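Side-chain contacts in flavin-dependent monooxygenase, oxygenase subunit HsaA (Rhodococcus sp., PDB 2RFQ), which catalyses the flavin-dependent ortho-hydroxylation of the steroid breakdown product 3-HSA to the catechol 3,4-DHSA during cholesterol catabolism: residues A63-F68 and A226-M231; Y250-A255 and Q356-D361. One frame throughout, in Å; residues are numbered along the deposited sequence.

Contact 1 of 2, residues A63-F68 and A226-M231; sequences ADPVLF and APVYKM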
ATOM      1  N   ALA A  63     -34.828 -14.186 -10.721  1.00  8.75           N
ATOM      2  CA  ALA A  63     -33.650 -15.003 -10.962  1.00  9.23           C
ATOM      3  C   ALA A  63     -32.792 -15.183  -9.723  1.00  8.98           C
ATOM      4  O   ALA A  63     -32.886 -14.396  -8.777  1.00 10.18           O
ATOM      5  CB  ALA A  63     -32.807 -14.361 -12.070  1.00 10.33           C
ATOM      6  N   ASP A  64     -31.957 -16.217  -9.747  1.00  9.17           N
ATOM      7  CA  ASP A  64     -30.757 -16.303  -8.900  1.00  8.72           C
ATOM      8  C   ASP A  64     -30.046 -14.935  -8.953  1.00  8.17           C
ATOM      9  O   ASP A  64     -29.727 -14.440 -10.030  1.00  8.26           O
ATOM     10  CB  ASP A  64     -29.872 -17.405  -9.516  1.00  8.78           C
ATOM     11  CG  ASP A  64     -28.607 -17.702  -8.721  1.00 10.19           C
ATOM     12  OD1 ASP A  64     -28.106 -16.839  -7.968  1.00  8.75           O
ATOM     13  OD2 ASP A  64     -28.128 -18.837  -8.877  1.00 12.40           O
ATOM     14  N   PRO A  65     -29.826 -14.292  -7.791  1.00  7.21           N
ATOM     15  CA  PRO A  65     -29.223 -12.949  -7.807  1.00  7.44           C
ATOM     16  C   PRO A  65     -27.835 -12.919  -8.411  1.00  7.41           C
ATOM     17  O   PRO A  65     -27.439 -11.873  -8.936  1.00  7.61           O
ATOM     18  CB  PRO A  65     -29.233 -12.508  -6.324  1.00  7.21           C
ATOM     19  CG  PRO A  65     -29.348 -13.805  -5.558  1.00  7.25           C
ATOM     20  CD  PRO A  65     -30.153 -14.746  -6.428  1.00  7.59           C
ATOM     21  N   VAL A  66     -27.119 -14.050  -8.387  1.00  7.39           N
ATOM     22  CA  VAL A  66     -25.785 -14.079  -9.015  1.00  7.61           C
ATOM     23  C   VAL A  66     -25.922 -13.860 -10.529  1.00  7.78           C
ATOM     24  O   VAL A  66     -25.089 -13.220 -11.143  1.00  7.88           O
ATOM     25  CB  VAL A  66     -24.969 -15.331  -8.675  1.00  7.49           C
ATOM     26  CG1 VAL A  66     -23.649 -15.343  -9.467  1.00  8.05           C
ATOM     27  CG2 VAL A  66     -24.681 -15.358  -7.162  1.00  9.31           C
ATOM     28  N   LEU A  67     -26.977 -14.391 -11.127  1.00  7.29           N
ATOM     29  CA  LEU A  67     -27.199 -14.151 -12.557  1.00  7.76           C
ATOM     30  C   LEU A  67     -27.372 -12.649 -12.816  1.00  8.22           C
ATOM     31  O   LEU A  67     -26.775 -12.108 -13.749  1.00  8.45           O
ATOM     32  CB  LEU A  67     -28.428 -14.934 -13.043  1.00  7.64           C
ATOM     33  CG  LEU A  67     -28.884 -14.591 -14.472  1.00  7.93           C
ATOM     34  CD1 LEU A  67     -27.850 -14.842 -15.543  1.00  8.06           C
ATOM     35  CD2 LEU A  67     -30.151 -15.366 -14.819  1.00  8.35           C
ATOM     36  N   PHE A  68     -28.155 -11.982 -11.971  1.00  7.91           N
ATOM     37  CA  PHE A  68     -28.387 -10.548 -12.125  1.00  8.00           C
ATOM     38  C   PHE A  68     -27.061  -9.778 -12.027  1.00  8.49           C
ATOM     39  O   PHE A  68     -26.755  -8.940 -12.904  1.00  7.38           O
ATOM     40  CB  PHE A  68     -29.374 -10.019 -11.077  1.00  8.07           C
ATOM     41  CG  PHE A  68     -29.551  -8.529 -11.139  1.00  8.08           C
ATOM     42  CD1 PHE A  68     -30.337  -7.954 -12.135  1.00  8.58           C
ATOM     43  CD2 PHE A  68     -28.916  -7.698 -10.204  1.00 10.03           C
ATOM     44  CE1 PHE A  68     -30.500  -6.562 -12.211  1.00 10.57           C
ATOM     45  CE2 PHE A  68     -29.049  -6.298 -10.295  1.00 11.32           C
ATOM     46  CZ  PHE A  68     -29.843  -5.740 -11.289  1.00 10.66           C
ATOM     47  N   ALA A 226     -40.723 -16.170  -4.264  1.00  8.90           N
ATOM     48  CA  ALA A 226     -39.410 -16.657  -4.710  1.00  8.69           C
ATOM     49  C   ALA A 226     -38.331 -16.328  -3.660  1.00  8.29           C
ATOM     50  O   ALA A 226     -38.385 -15.264  -3.019  1.00  8.96           O
ATOM     51  CB  ALA A 226     -39.027 -16.080  -6.058  1.00  8.89           C
ATOM     52  N   PRO A 227     -37.368 -17.245  -3.458  1.00  8.25           N
ATOM     53  CA  PRO A 227     -36.359 -16.995  -2.403  1.00  8.04           C
ATOM     54  C   PRO A 227     -35.521 -15.733  -2.618  1.00  8.04           C
ATOM     55  O   PRO A 227     -35.039 -15.155  -1.638  1.00  7.88           O
ATOM     56  CB  PRO A 227     -35.486 -18.263  -2.418  1.00  8.82           C
ATOM     57  CG  PRO A 227     -35.734 -18.883  -3.817  1.00  9.48           C
ATOM     58  CD  PRO A 227     -37.196 -18.588  -4.068  1.00  8.42           C
ATOM     59  N   VAL A 228     -35.363 -15.282  -3.860  1.00  7.19           N
ATOM     60  CA  VAL A 228     -34.561 -14.074  -4.084  1.00  7.81           C
ATOM     61  C   VAL A 228     -35.136 -12.856  -3.320  1.00  7.40           C
ATOM     62  O   VAL A 228     -34.374 -11.969  -2.900  1.00  7.14           O
ATOM     63  CB  VAL A 228     -34.376 -13.760  -5.599  1.00  7.88           C
ATOM     64  CG1 VAL A 228     -35.702 -13.337  -6.255  1.00  8.87           C
ATOM     65  CG2 VAL A 228     -33.308 -12.678  -5.797  1.00 10.36           C
ATOM     66  N   TYR A 229     -36.460 -12.829  -3.099  1.00  7.36           N
ATOM     67  CA  TYR A 229     -37.074 -11.656  -2.435  1.00  7.19           C
ATOM     68  C   TYR A 229     -36.885 -11.664  -0.914  1.00  8.09           C
ATOM     69  O   TYR A 229     -37.261 -10.693  -0.246  1.00  9.22           O
ATOM     70  CB  TYR A 229     -38.555 -11.465  -2.838  1.00  7.53           C
ATOM     71  CG  TYR A 229     -38.690 -11.368  -4.328  1.00  7.05           C
ATOM     72  CD1 TYR A 229     -38.055 -10.328  -5.032  1.00  6.90           C
ATOM     73  CD2 TYR A 229     -39.374 -12.340  -5.058  1.00  9.72           C
ATOM     74  CE1 TYR A 229     -38.085 -10.258  -6.426  1.00  8.75           C
ATOM     75  CE2 TYR A 229     -39.442 -12.272  -6.437  1.00  8.52           C
ATOM     76  CZ  TYR A 229     -38.808 -11.229  -7.120  1.00  9.23           C
ATOM     77  OH  TYR A 229     -38.846 -11.160  -8.486  1.00 10.10           O
ATOM     78  N   LYS A 230     -36.279 -12.730  -0.377  1.00  7.28           N
ATOM     79  CA  LYS A 230     -35.981 -12.802   1.059  1.00  7.61           C
ATOM     80  C   LYS A 230     -34.521 -12.393   1.325  1.00  7.33           C
ATOM     81  O   LYS A 230     -34.054 -12.425   2.475  1.00  8.39           O
ATOM     82  CB  LYS A 230     -36.285 -14.197   1.599  1.00  7.86           C
ATOM     83  CG  LYS A 230     -37.767 -14.494   1.493  1.00 10.55           C
ATOM     84  CD  LYS A 230     -38.121 -15.864   2.034  1.00 12.71           C
ATOM     85  CE  LYS A 230     -39.650 -16.011   2.084  1.00 17.62           C
ATOM     86  NZ  LYS A 230     -40.268 -16.195   0.729  1.00 19.97           N
HETATM   87  N   MSE A 231     -33.803 -12.040   0.257  1.00  6.19           N
HETATM   88  CA  MSE A 231     -32.418 -11.572   0.417  1.00  6.25           C
HETATM   89  C   MSE A 231     -32.385 -10.247   1.186  1.00  5.68           C
HETATM   90  O   MSE A 231     -33.262  -9.424   0.997  1.00  6.28           O
HETATM   91  CB  MSE A 231     -31.743 -11.377  -0.945  1.00  6.82           C
HETATM   92  CG  MSE A 231     -31.551 -12.675  -1.700  1.00  7.21           C
HETATM   93 SE   MSE A 231     -29.928 -13.611  -1.095  1.00 13.23          SE
HETATM   94  CE  MSE A 231     -28.583 -12.353  -1.822  1.00 10.09           C
TER

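Contact 2 of 2, residues Y250-A255 and Q356-D361; sequences YGAYDA and QRFWRD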
ATOM      1  N   TYR A 250     -13.098  -5.010 -15.057  1.00  6.42           N
ATOM      2  CA  TYR A 250     -12.918  -6.025 -16.114  1.00  7.75           C
ATOM      3  C   TYR A 250     -12.721  -5.355 -17.479  1.00  7.52           C
ATOM      4  O   TYR A 250     -11.822  -5.732 -18.270  1.00  7.73           O
ATOM      5  CB  TYR A 250     -14.098  -6.996 -16.179  1.00  7.29           C
ATOM      6  CG  TYR A 250     -14.021  -8.135 -15.181  1.00  8.33           C
ATOM      7  CD1 TYR A 250     -14.553  -7.992 -13.911  1.00  8.71           C
ATOM      8  CD2 TYR A 250     -13.374  -9.325 -15.499  1.00  9.93           C
ATOM      9  CE1 TYR A 250     -14.515  -9.046 -12.982  1.00  8.69           C
ATOM     10  CE2 TYR A 250     -13.302 -10.387 -14.571  1.00  9.12           C
ATOM     11  CZ  TYR A 250     -13.875 -10.213 -13.303  1.00  7.88           C
ATOM     12  OH  TYR A 250     -13.823 -11.229 -12.372  1.00  9.51           O
ATOM     13  N   GLY A 251     -13.541  -4.341 -17.747  1.00  7.68           N
ATOM     14  CA  GLY A 251     -13.497  -3.637 -19.036  1.00  7.52           C
ATOM     15  C   GLY A 251     -12.176  -2.910 -19.199  1.00  7.90           C
ATOM     16  O   GLY A 251     -11.560  -2.962 -20.276  1.00  8.63           O
ATOM     17  N   ALA A 252     -11.752  -2.241 -18.128  1.00  7.80           N
ATOM     18  CA  ALA A 252     -10.482  -1.511 -18.128  1.00  8.49           C
ATOM     19  C   ALA A 252      -9.330  -2.484 -18.365  1.00  8.24           C
ATOM     20  O   ALA A 252      -8.397  -2.204 -19.147  1.00  8.82           O
ATOM     21  CB  ALA A 252     -10.294  -0.783 -16.812  1.00  8.39           C
ATOM     22  N   TYR A 253      -9.374  -3.615 -17.665  1.00  7.66           N
ATOM     23  CA  TYR A 253      -8.331  -4.648 -17.823  1.00  7.63           C
ATOM     24  C   TYR A 253      -8.244  -5.147 -19.278  1.00  8.80           C
ATOM     25  O   TYR A 253      -7.161  -5.170 -19.889  1.00  9.33           O
ATOM     26  CB  TYR A 253      -8.629  -5.807 -16.869  1.00  7.53           C
ATOM     27  CG  TYR A 253      -7.576  -6.873 -16.988  1.00  6.78           C
ATOM     28  CD1 TYR A 253      -6.361  -6.749 -16.310  1.00  6.80           C
ATOM     29  CD2 TYR A 253      -7.770  -7.975 -17.828  1.00  8.59           C
ATOM     30  CE1 TYR A 253      -5.364  -7.727 -16.460  1.00  7.19           C
ATOM     31  CE2 TYR A 253      -6.770  -8.979 -17.972  1.00  7.53           C
ATOM     32  CZ  TYR A 253      -5.577  -8.824 -17.289  1.00  7.83           C
ATOM     33  OH  TYR A 253      -4.600  -9.797 -17.424  1.00  9.43           O
ATOM     34  N   ASP A 254      -9.386  -5.508 -19.844  1.00  8.42           N
ATOM     35  CA  ASP A 254      -9.405  -6.048 -21.206  1.00  9.65           C
ATOM     36  C   ASP A 254      -8.926  -4.995 -22.200  1.00  9.70           C
ATOM     37  O   ASP A 254      -8.161  -5.326 -23.117  1.00 10.29           O
ATOM     38  CB  ASP A 254     -10.814  -6.514 -21.557  1.00  9.85           C
ATOM     39  CG  ASP A 254     -11.208  -7.795 -20.840  1.00 12.23           C
ATOM     40  OD1 ASP A 254     -10.336  -8.543 -20.303  1.00 11.71           O
ATOM     41  OD2 ASP A 254     -12.435  -8.063 -20.817  1.00 14.53           O
ATOM     42  N   ALA A 255      -9.347  -3.739 -22.020  1.00  9.65           N
ATOM     43  CA  ALA A 255      -8.963  -2.655 -22.948  1.00 10.38           C
ATOM     44  C   ALA A 255      -7.445  -2.480 -22.870  1.00 10.08           C
ATOM     45  O   ALA A 255      -6.756  -2.424 -23.903  1.00 10.84           O
ATOM     46  CB  ALA A 255      -9.690  -1.325 -22.594  1.00  9.88           C
ATOM     47  N   GLN A 356      -9.122   5.784 -19.569  1.00  7.31           N
ATOM     48  CA  GLN A 356      -9.302   6.982 -18.730  1.00  6.70           C
ATOM     49  C   GLN A 356     -10.780   7.150 -18.335  1.00  6.84           C
ATOM     50  O   GLN A 356     -11.077   7.690 -17.265  1.00  6.99           O
ATOM     51  CB  GLN A 356      -8.756   8.255 -19.384  1.00  7.14           C
ATOM     52  CG  GLN A 356      -9.303   8.531 -20.776  1.00  7.81           C
ATOM     53  CD  GLN A 356     -10.603   9.354 -20.772  1.00  9.99           C
ATOM     54  OE1 GLN A 356     -10.789  10.241 -19.937  1.00  8.56           O
ATOM     55  NE2 GLN A 356     -11.484   9.095 -21.762  1.00  9.24           N
ATOM     56  N   ARG A 357     -11.691   6.709 -19.213  1.00  6.32           N
ATOM     57  CA  ARG A 357     -13.130   6.765 -18.884  1.00  6.38           C
ATOM     58  C   ARG A 357     -13.489   5.802 -17.754  1.00  6.87           C
ATOM     59  O   ARG A 357     -14.191   6.192 -16.819  1.00  6.91           O
ATOM     60  CB  ARG A 357     -13.988   6.488 -20.120  1.00  6.53           C
ATOM     61  CG  ARG A 357     -15.432   6.940 -19.916  1.00  6.92           C
ATOM     62  CD  ARG A 357     -16.285   6.526 -21.082  1.00  8.27           C
ATOM     63  NE  ARG A 357     -15.853   7.194 -22.304  1.00 10.07           N
ATOM     64  CZ  ARG A 357     -15.268   6.589 -23.333  1.00  9.98           C
ATOM     65  NH1 ARG A 357     -15.052   5.279 -23.316  1.00  9.42           N
ATOM     66  NH2 ARG A 357     -14.920   7.308 -24.401  1.00 10.21           N
ATOM     67  N   PHE A 358     -13.038   4.540 -17.838  1.00  6.50           N
ATOM     68  CA  PHE A 358     -13.293   3.592 -16.752  1.00  6.29           C
ATOM     69  C   PHE A 358     -12.706   4.112 -15.451  1.00  7.09           C
ATOM     70  O   PHE A 358     -13.290   3.930 -14.383  1.00  7.39           O
ATOM     71  CB  PHE A 358     -12.664   2.250 -17.087  1.00  6.28           C
ATOM     72  CG  PHE A 358     -13.431   1.447 -18.132  1.00  6.87           C
ATOM     73  CD1 PHE A 358     -14.781   1.092 -17.933  1.00  9.21           C
ATOM     74  CD2 PHE A 358     -12.776   0.995 -19.282  1.00  6.77           C
ATOM     75  CE1 PHE A 358     -15.463   0.309 -18.883  1.00  8.53           C
ATOM     76  CE2 PHE A 358     -13.451   0.235 -20.255  1.00  7.86           C
ATOM     77  CZ  PHE A 358     -14.797  -0.126 -20.041  1.00  7.52           C
ATOM     78  N   TRP A 359     -11.546   4.767 -15.556  1.00  6.76           N
ATOM     79  CA  TRP A 359     -10.857   5.337 -14.382  1.00  7.03           C
ATOM     80  C   TRP A 359     -11.728   6.403 -13.723  1.00  6.52           C
ATOM     81  O   TRP A 359     -12.028   6.309 -12.534  1.00  6.37           O
ATOM     82  CB  TRP A 359      -9.475   5.880 -14.832  1.00  7.01           C
ATOM     83  CG  TRP A 359      -8.647   6.537 -13.773  1.00  5.88           C
ATOM     84  CD1 TRP A 359      -8.091   5.958 -12.650  1.00  7.91           C
ATOM     85  CD2 TRP A 359      -8.289   7.915 -13.737  1.00  7.59           C
ATOM     86  NE1 TRP A 359      -7.395   6.911 -11.919  1.00  8.21           N
ATOM     87  CE2 TRP A 359      -7.501   8.117 -12.565  1.00  7.98           C
ATOM     88  CE3 TRP A 359      -8.552   9.001 -14.582  1.00  8.37           C
ATOM     89  CZ2 TRP A 359      -6.950   9.376 -12.240  1.00  9.48           C
ATOM     90  CZ3 TRP A 359      -8.010  10.261 -14.250  1.00  9.53           C
ATOM     91  CH2 TRP A 359      -7.246  10.432 -13.090  1.00  9.12           C
ATOM     92  N   ARG A 360     -12.173   7.396 -14.497  1.00  6.66           N
ATOM     93  CA  ARG A 360     -13.032   8.443 -13.925  1.00  5.86           C
ATOM     94  C   ARG A 360     -14.348   7.887 -13.434  1.00  5.95           C
ATOM     95  O   ARG A 360     -14.847   8.265 -12.355  1.00  6.19           O
ATOM     96  CB  ARG A 360     -13.283   9.531 -14.956  1.00  6.21           C
ATOM     97  CG  ARG A 360     -12.013  10.381 -15.197  1.00  7.40           C
ATOM     98  CD  ARG A 360     -12.282  11.489 -16.224  1.00  8.07           C
ATOM     99  NE  ARG A 360     -12.513  10.960 -17.574  1.00  8.46           N
ATOM    100  CZ  ARG A 360     -13.703  10.834 -18.163  1.00  8.06           C
ATOM    101  NH1 ARG A 360     -14.830  11.183 -17.535  1.00  9.13           N
ATOM    102  NH2 ARG A 360     -13.776  10.339 -19.390  1.00 10.29           N
ATOM    103  N   ASP A 361     -14.907   6.970 -14.222  1.00  6.89           N
ATOM    104  CA  ASP A 361     -16.197   6.352 -13.868  1.00  6.29           C
ATOM    105  C   ASP A 361     -16.155   5.593 -12.526  1.00  6.80           C
ATOM    106  O   ASP A 361     -17.083   5.713 -11.708  1.00  7.19           O
ATOM    107  CB  ASP A 361     -16.646   5.419 -14.990  1.00  7.84           C
ATOM    108  CG  ASP A 361     -17.186   6.164 -16.211  1.00  8.08           C
ATOM    109  OD1 ASP A 361     -17.336   7.406 -16.195  1.00  7.06           O
ATOM    110  OD2 ASP A 361     -17.438   5.491 -17.245  1.00  8.15           O
TER

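Contact 1 of 2, residues A63-F68 and A226-M231
Beside Pro65, the residue that packs on Val228, Asp64 OD1 accepts from Val66 N at 3.0 Å, the donor arriving from above the carboxylate plane. The proline is the first residue of helix 65-76, and Asp64 caps the helix just before it.

Across the contact the meeting is van der Waals. The isopropyl group of Val228 comes up to Ala63 O, with CG2 3.5 Å and CB 3.6 Å from that oxygen. The valine is placed there by its torsion. With chi1 at 68°, CG2 stands anti to the backbone N and reaches the 63-68 segment, while CG1 sits between N and the carbonyl carbon and rests on the middle of one face of the Tyr229 ring, 3.7 Å above its plane. CG2 also meets the proline ring, 3.8 Å from Pro65 CD, and the two side chains lie side by side, pointing opposite ways. Met231, a selenomethionine whose chain bends at both chi2 and chi3, adds a looser contact, its CE 4.1 Å from Pro65 CG. Tyr305, on helix 277-309, packs against Pro65 too, and Leu308 of the same helix touches Met231.

On the other segment, Val228 O takes the indole NE1 of Trp94, and Tyr229 OH is bonded to Leu53 O, which ties the 3-10 turn into the N-terminal region. The arrangement is an Asp N-cap with proline in the first helical turn, packed by apolar side chains against a 3-10 turn; it joins the N-terminal helical domain of an acyl-CoA dehydrogenase-type fold to the loop leading into helix 233-266.

Contact 2 of 2, residues Y250-A255 and Q356-D361
Phe358 and the backbone of Gly251 and Ala252 make the contact, and all of it is van der Waals. The phenyl ring leaves its helix with CG anti to the carbonyl carbon (chi1 -75°) and lies against the neighbouring helix. Ala252 N sits over one face, 3.5 Å above the ring plane and nearer the ring's margin than its centre, 3.6 Å from Phe358 CD2. Farther out, Phe358 CE2 comes within 3.6 Å of Gly251 C, approached obliquely. Gly251 offers only main-chain atoms here, and the phenyl packs directly on them. Closer to the backbones, Ala252 CB and Phe358 CB touch at 3.9 Å, and the CA atoms of these two residues are 6.0 Å apart, a close approach for two helices.

The polar bonds lie off the Phe358 face. NE and NH2 of Arg360 both donate to Gln356 OE1, each at 3.0 Å. That oxygen lies within 7° of the guanidinium plane, and both nitrogens come to it from the same face of the amide. Arg357 and Arg360 are both salt-bridged to Glu31.

Aromatic stacking carries the helix to the next chain, where Trp359 stacks on Trp359 of the second subunit.

As for the site, Ala255, one turn beyond Gly251, lines the pocket of the bound pyridinium propanesulfonate, and the Phe358 side chain is about 7 Å from that ligand.

The chemistry divides the helix: toward helix 233-266 it presents an apolar ring packed on main chain and a methyl, depending on shape, whereas its directional bonds and charges are spent within the helix or on other partners.

From the N terminus, the chain passes through helices 11-25, 27-33 and 38-47 before reaching 63-68, then runs through helices 80-96 and 101-108 and the beta region before 226-231 closes contact 1. That long loop returns the chain to the N-terminal helices just before helix 233-266 starts. Contact 2 opens on this same helix and closes at 356-361 after 100 residues that are largely helical and hold no strand. The two loops stand in series, neither nested nor crossed, with centres 28 Å apart. Contact 1 thus ties the start of helix 65-76 to the connection leading out of the sheet region, and contact 2 joins two helices of the C-terminal helical domain.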